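Local coordinates for protein eukaryotic Translation Initiation 4E (Schistosoma mansoni, PDB 3HXI) that binds the 7-methylguanosine cap of mRNA and, on a separate surface, the inhibitory 4E-BP peptide, probably acting to start translation, at residues A[25-29]-A[30-34]; A[105-109]-A[110-114]. All coordinates share one frame; numbering follows the deposited sequence.

Both contacts are local turns of a single eIF4E chain, set on opposite sides of its centre. Their centres are 31 Å apart and their nearest atoms about 15 Å apart, so they do not touch. Contact 1 comes first in the sequence, where the loop after strand 11-21 runs through a 3-10 turn into strand 33-41, an outermost strand of the antiparallel sheet, and it belongs to the cap pocket. Contact 2 comes later, at the end of helix 96-108 and the loop leading to helix 115-120, and it touches the bound peptide. The two together therefore sample separate binding surfaces, one for the mRNA cap and one for the 4E-BP regulator.

Contact 1 of 2, residues A[25-29]-A[30-34]; sequences KALDW and DECLE. With GTG (7-methyl-guanosine-5'-triphosphate-5'-guanosine), chain C.
Leu27, Asp28 and Trp29 meet Glu31, Cys32 and Leu33 in a local turn contact, where the loop after strand 11-21 tightens into a 3-10 turn and enters strand 33-41. The backbone evidence is Cys32 N donating to Trp29 O at 3.1 Å, with the donor lying 58° out of the carbonyl plane. Glu31 reaches back to the loop: its OE1 accepts from Asp28 N at 2.9 Å on the anti side of the carboxylate. Beside it, Asp28 points the same way with its carboxylate plane 20° from that of Glu31, and Asp28 OD2 stands 3.9 Å from Glu31 OE1, a like-charge approach that may cost some energy. CG of Trp29 lies opposite its backbone N (chi1 -176°), which carries the indole out to the cap. C4A of the methylated guanine sits 3.4 Å above the Trp29 indole plane, over its centre, and the two ring systems are nearly parallel. Leu33 CD1 meets Trp29 CZ3 obliquely at 3.5 Å. Leu27 O receives a weak bond from N2B of the second guanosine. The positive charge expected on the N7-methylated base should strengthen its attraction to the indole, consistent with cap recognition in this family.

Contact 2 of 2, residues A[105-109]-A[110-114]; sequences MLLIG and SDWDT
The Trp112 indole carries Leu106 on one face: Leu106 CD1 lies 3.9 Å from the centroid of the six-membered ring, directly over the face, a CH-pi contact. At the indole edge, near its plane, are Leu107 CD1, 3.8 Å from Trp112 CZ2, and also Ser110 OG and a water. This packing lies beside the Schellman motif that ends helix 96-108. The criteria are met by a positive phi at Ser110 (47°) and two bonds back into the last helical turn. Asp111 N donates to Leu106 O at 3.1 Å, in the carbonyl plane and close to straight, while Ser110 N donates to Leu107 O at 3.0 Å from well above the carbonyl plane. Beyond them, Asp111 is the centre of an inverse gamma turn, whose bond from Trp112 N to Ser110 O is weak.

Leu106 has CG anti to its backbone N (chi1 168°), an orientation that directs the branch to the indole, and its second methyl, CD2, reaches Trp112 CH2 at 3.6 Å. Ile151 and Arg154 of helix 145-159 and Ile121 of strand 121-127 also touch Trp112, so the ring joins the turn to its neighbours in the fold. Ser110 OG bonds to Asp118 of the same chain and also to a basic side chain of the bound peptide, and Gly109 makes backbone hydrogen bonds to that peptide, which ties this helix end to 4E-BP binding. The water accepts from Trp112 NE1 at 2.8 Å and donates to Leu107 O at 2.7 Å, giving that carbonyl oxygen a second donor besides Ser110 N.

Contact 1 of 2, residues A[25-29]-A[30-34]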
loop_
_atom_site.group_PDB
_atom_site.type_symbol
_atom_site.label_atom_id
_atom_site.label_comp_id
_atom_site.label_asym_id
_atom_site.label_seq_id
_atom_site.Cartn_x
_atom_site.Cartn_y
_atom_site.Cartn_z
ATOM N N LYS A 25 12.742 -18.156 -11.233
ATOM C CA LYS A 25 13.025 -19.493 -10.719
ATOM C C LYS A 25 14.279 -19.519 -9.862
ATOM O O LYS A 25 15.280 -18.871 -10.183
ATOM C CB LYS A 25 13.151 -20.473 -11.873
ATOM N N ALA A 26 14.216 -20.245 -8.750
ATOM C CA ALA A 26 15.385 -20.459 -7.907
ATOM C C ALA A 26 15.864 -19.194 -7.186
ATOM O O ALA A 26 17.033 -19.090 -6.801
ATOM C CB ALA A 26 16.530 -21.094 -8.718
ATOM N N LEU A 27 14.965 -18.229 -7.004
ATOM C CA LEU A 27 15.253 -17.118 -6.100
ATOM C C LEU A 27 14.333 -17.226 -4.890
ATOM O O LEU A 27 13.171 -17.617 -5.030
ATOM C CB LEU A 27 15.068 -15.768 -6.802
ATOM C CG LEU A 27 16.084 -15.359 -7.874
ATOM C CD1 LEU A 27 15.621 -14.076 -8.543
ATOM C CD2 LEU A 27 17.483 -15.185 -7.280
ATOM N N ASP A 28 14.853 -16.901 -3.707
ATOM C CA ASP A 28 14.018 -16.817 -2.509
ATOM C C ASP A 28 13.036 -15.665 -2.708
ATOM O O ASP A 28 13.300 -14.759 -3.512
ATOM C CB ASP A 28 14.870 -16.577 -1.258
ATOM C CG ASP A 28 15.749 -17.781 -0.896
ATOM O OD1 ASP A 28 15.500 -18.897 -1.391
ATOM O OD2 ASP A 28 16.690 -17.604 -0.116
ATOM N N TRP A 29 11.919 -15.700 -1.984
ATOM C CA TRP A 29 10.897 -14.661 -2.112
ATOM C C TRP A 29 11.490 -13.243 -2.001
ATOM O O TRP A 29 11.231 -12.386 -2.851
ATOM C CB TRP A 29 9.750 -14.867 -1.105
ATOM C CG TRP A 29 8.632 -13.855 -1.292
ATOM C CD1 TRP A 29 7.532 -13.979 -2.097
ATOM C CD2 TRP A 29 8.529 -12.572 -0.664
ATOM N NE1 TRP A 29 6.739 -12.836 -1.999
ATOM C CE2 TRP A 29 7.340 -11.961 -1.135
ATOM C CE3 TRP A 29 9.325 -11.878 0.255
ATOM C CZ2 TRP A 29 6.941 -10.676 -0.725
ATOM C CZ3 TRP A 29 8.925 -10.612 0.671
ATOM C CH2 TRP A 29 7.740 -10.025 0.177
ATOM N N ASP A 30 12.292 -12.996 -0.969
ATOM C CA ASP A 30 12.793 -11.638 -0.749
ATOM C C ASP A 30 13.800 -11.193 -1.811
ATOM O O ASP A 30 13.982 -10.002 -2.033
ATOM C CB ASP A 30 13.350 -11.466 0.676
ATOM C CG ASP A 30 14.533 -12.364 0.971
ATOM O OD1 ASP A 30 14.786 -13.330 0.223
ATOM O OD2 ASP A 30 15.214 -12.102 1.986
ATOM N N GLU A 31 14.441 -12.161 -2.464
ATOM C CA GLU A 31 15.406 -11.893 -3.533
ATOM C C GLU A 31 14.716 -11.466 -4.831
ATOM O O GLU A 31 15.368 -10.984 -5.759
ATOM C CB GLU A 31 16.263 -13.133 -3.788
ATOM C CG GLU A 31 17.109 -13.521 -2.590
ATOM C CD GLU A 31 17.977 -14.733 -2.825
ATOM O OE1 GLU A 31 17.509 -15.728 -3.426
ATOM O OE2 GLU A 31 19.140 -14.694 -2.369
ATOM N N CYS A 32 13.401 -11.656 -4.895
ATOM C CA CYS A 32 12.628 -11.252 -6.066
ATOM C C CYS A 32 12.211 -9.787 -5.989
ATOM O O CYS A 32 11.698 -9.244 -6.973
ATOM C CB CYS A 32 11.380 -12.122 -6.244
ATOM S SG CYS A 32 11.683 -13.878 -6.611
ATOM N N LEU A 33 12.445 -9.174 -4.831
ATOM C CA LEU A 33 12.157 -7.761 -4.591
ATOM C C LEU A 33 13.331 -6.901 -5.007
ATOM O O LEU A 33 14.495 -7.243 -4.732
ATOM C CB LEU A 33 11.894 -7.514 -3.112
ATOM C CG LEU A 33 10.581 -8.039 -2.560
ATOM C CD1 LEU A 33 10.648 -8.081 -1.034
ATOM C CD2 LEU A 33 9.396 -7.197 -3.040
ATOM N N GLU A 34 13.051 -5.776 -5.652
ATOM C CA GLU A 34 14.150 -4.832 -5.914
ATOM C C GLU A 34 13.691 -3.405 -5.761
ATOM O O GLU A 34 12.602 -3.067 -6.193
ATOM C CB GLU A 34 14.801 -5.066 -7.285
ATOM C CG GLU A 34 13.980 -4.641 -8.485
ATOM C CD GLU A 34 14.484 -5.231 -9.803
ATOM O OE1 GLU A 34 15.195 -6.265 -9.804
ATOM O OE2 GLU A 34 14.147 -4.654 -10.849
HETATM P PA GTG C . 1.225 -13.670 -2.230
HETATM O O1A GTG C . 1.911 -13.311 -3.520
HETATM O O2A GTG C . 0.736 -12.612 -1.264
HETATM O O3A GTG C . 0.009 -14.696 -2.445
HETATM P PB GTG C . -0.722 -15.138 -3.787
HETATM O O1B GTG C . -1.205 -13.942 -4.570
HETATM O O2B GTG C . -1.720 -16.210 -3.362
HETATM O O3B GTG C . 0.479 -15.897 -4.541
HETATM N N9A GTG C . 5.556 -14.188 0.883
HETATM C C8A GTG C . 4.711 -13.168 0.704
HETATM N N7A GTG C . 5.083 -12.150 1.512
HETATM C C7X GTG C . 4.372 -10.848 1.575
HETATM C C5A GTG C . 6.161 -12.551 2.191
HETATM C C6A GTG C . 6.944 -11.903 3.153
HETATM O O6A GTG C . 6.716 -10.736 3.546
HETATM N N1A GTG C . 7.983 -12.591 3.688
HETATM C C2A GTG C . 8.256 -13.867 3.267
HETATM N N2A GTG C . 9.285 -14.568 3.777
HETATM N N3A GTG C . 7.498 -14.484 2.333
HETATM C C4A GTG C . 6.458 -13.830 1.788
HETATM O O5D GTG C . 2.261 -14.546 -1.414
HETATM C C5D GTG C . 2.782 -15.731 -2.007
HETATM C C4D GTG C . 3.838 -16.320 -1.099
HETATM O O4D GTG C . 4.947 -15.433 -1.062
HETATM C C3D GTG C . 3.397 -16.474 0.343
HETATM O O3D GTG C . 2.639 -17.668 0.530
HETATM C C2D GTG C . 4.724 -16.494 1.062
HETATM O O2D GTG C . 5.306 -17.803 0.975
HETATM C C1D GTG C . 5.549 -15.519 0.229
HETATM P PG GTG C . 0.490 -16.439 -6.054
HETATM O O1G GTG C . -0.530 -15.779 -6.926
HETATM O O2G GTG C . 0.572 -17.954 -6.009
HETATM O O5E GTG C . 1.943 -15.914 -6.495
HETATM C C5E GTG C . 2.161 -14.525 -6.739
HETATM C C4E GTG C . 3.576 -14.306 -7.234
HETATM O O4E GTG C . 4.489 -14.690 -6.202
HETATM C C3E GTG C . 3.925 -15.167 -8.434
HETATM O O3E GTG C . 4.935 -14.462 -9.175
HETATM C C2E GTG C . 4.563 -16.412 -7.834
HETATM O O2E GTG C . 5.466 -17.071 -8.738
HETATM C C1E GTG C . 5.298 -15.794 -6.653
HETATM N N9B GTG C . 5.531 -16.648 -5.472
HETATM C C8B GTG C . 4.331 -17.153 -4.848
HETATM N N7B GTG C . 4.894 -17.888 -3.720
HETATM C C5B GTG C . 6.253 -17.737 -3.743
HETATM C C6B GTG C . 7.339 -18.226 -2.876
HETATM O O6B GTG C . 7.025 -18.935 -1.882
HETATM N N1B GTG C . 8.621 -17.899 -3.207
HETATM C C2B GTG C . 8.917 -17.122 -4.305
HETATM N N2B GTG C . 10.197 -16.798 -4.614
HETATM N N3B GTG C . 7.963 -16.639 -5.138
HETATM C C4B GTG C . 6.665 -16.907 -4.889
#

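Contact 2 of 2, residues A[105-109]-A[110-114]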
loop_
_atom_site.group_PDB
_atom_site.type_symbol
_atom_site.label_atom_id
_atom_site.label_comp_id
_atom_site.label_asym_id
_atom_site.label_seq_id
_atom_site.Cartn_x
_atom_site.Cartn_y
_atom_site.Cartn_z
ATOM N N MET A 105 -1.611 8.445 -2.992
ATOM C CA MET A 105 -1.838 9.833 -2.609
ATOM C C MET A 105 -2.233 9.936 -1.125
ATOM O O MET A 105 -1.704 10.767 -0.392
ATOM C CB MET A 105 -2.870 10.502 -3.511
ATOM C CG MET A 105 -2.288 10.963 -4.859
ATOM S SD MET A 105 -3.438 12.065 -5.741
ATOM C CE MET A 105 -4.809 10.964 -6.078
ATOM N N LEU A 106 -3.146 9.076 -0.691
ATOM C CA LEU A 106 -3.590 9.055 0.697
ATOM C C LEU A 106 -2.391 8.794 1.619
ATOM O O LEU A 106 -2.225 9.472 2.635
ATOM C CB LEU A 106 -4.693 8.006 0.882
ATOM C CG LEU A 106 -5.119 7.617 2.307
ATOM C CD1 LEU A 106 -5.582 8.817 3.141
ATOM C CD2 LEU A 106 -6.176 6.518 2.259
ATOM N N LEU A 107 -1.539 7.845 1.242
ATOM C CA LEU A 107 -0.375 7.499 2.070
ATOM C C LEU A 107 0.709 8.578 2.075
ATOM O O LEU A 107 1.112 9.020 3.142
ATOM C CB LEU A 107 0.226 6.151 1.682
ATOM C CG LEU A 107 -0.301 4.926 2.446
ATOM C CD1 LEU A 107 -1.775 4.699 2.168
ATOM C CD2 LEU A 107 0.512 3.670 2.107
ATOM N N ILE A 108 1.183 8.990 0.901
ATOM C CA ILE A 108 2.324 9.928 0.835
ATOM C C ILE A 108 1.900 11.332 1.284
ATOM O O ILE A 108 2.699 12.082 1.846
ATOM C CB ILE A 108 2.993 9.981 -0.583
ATOM C CG1 ILE A 108 2.054 10.601 -1.623
ATOM C CG2 ILE A 108 3.493 8.576 -1.039
ATOM C CD1 ILE A 108 2.511 12.023 -2.026
ATOM N N GLY A 109 0.635 11.677 1.044
ATOM C CA GLY A 109 0.096 12.957 1.504
ATOM C C GLY A 109 -0.263 12.924 2.982
ATOM O O GLY A 109 -0.645 13.959 3.548
ATOM N N SER A 110 -0.162 11.741 3.599
ATOM C CA SER A 110 -0.557 11.515 5.003
ATOM C C SER A 110 -1.930 12.113 5.317
ATOM O O SER A 110 -2.096 12.806 6.323
ATOM C CB SER A 110 0.508 12.067 5.972
ATOM O OG SER A 110 0.265 11.632 7.309
ATOM N N ASP A 111 -2.917 11.834 4.469
ATOM C CA ASP A 111 -4.218 12.501 4.592
ATOM C C ASP A 111 -5.168 11.744 5.529
ATOM O O ASP A 111 -6.298 11.412 5.165
ATOM C CB ASP A 111 -4.863 12.775 3.221
ATOM C CG ASP A 111 -5.907 13.873 3.293
ATOM O OD1 ASP A 111 -5.830 14.679 4.249
ATOM O OD2 ASP A 111 -6.792 13.936 2.415
ATOM N N TRP A 112 -4.656 11.458 6.726
ATOM C CA TRP A 112 -5.378 10.783 7.801
ATOM C C TRP A 112 -5.774 11.873 8.765
ATOM O O TRP A 112 -5.084 12.878 8.858
ATOM C CB TRP A 112 -4.453 9.794 8.541
ATOM C CG TRP A 112 -3.714 8.886 7.609
ATOM C CD1 TRP A 112 -2.416 9.014 7.187
ATOM C CD2 TRP A 112 -4.242 7.738 6.936
ATOM N NE1 TRP A 112 -2.100 8.005 6.318
ATOM C CE2 TRP A 112 -3.198 7.209 6.134
ATOM C CE3 TRP A 112 -5.490 7.097 6.939
ATOM C CZ2 TRP A 112 -3.365 6.067 5.331
ATOM C CZ3 TRP A 112 -5.662 5.963 6.131
ATOM C CH2 TRP A 112 -4.597 5.451 5.352
ATOM N N ASP A 113 -6.859 11.662 9.502
ATOM C CA ASP A 113 -7.317 12.663 10.463
ATOM C C ASP A 113 -6.292 12.955 11.572
ATOM O O ASP A 113 -6.104 14.122 11.950
ATOM C CB ASP A 113 -8.685 12.279 11.038
ATOM C CG ASP A 113 -9.830 12.422 10.019
ATOM O OD1 ASP A 113 -9.683 13.165 9.019
ATOM O OD2 ASP A 113 -10.899 11.796 10.229
ATOM N N THR A 114 -5.607 11.914 12.054
ATOM C CA THR A 114 -4.771 11.997 13.256
ATOM C C THR A 114 -3.337 11.531 13.024
ATOM O O THR A 114 -3.092 10.674 12.173
ATOM C CB THR A 114 -5.384 11.157 14.409
ATOM O OG1 THR A 114 -5.273 9.770 14.092
ATOM C CG2 THR A 114 -6.860 11.477 14.601
HETATM O O HOH W 1 0.606 7.828 5.489
#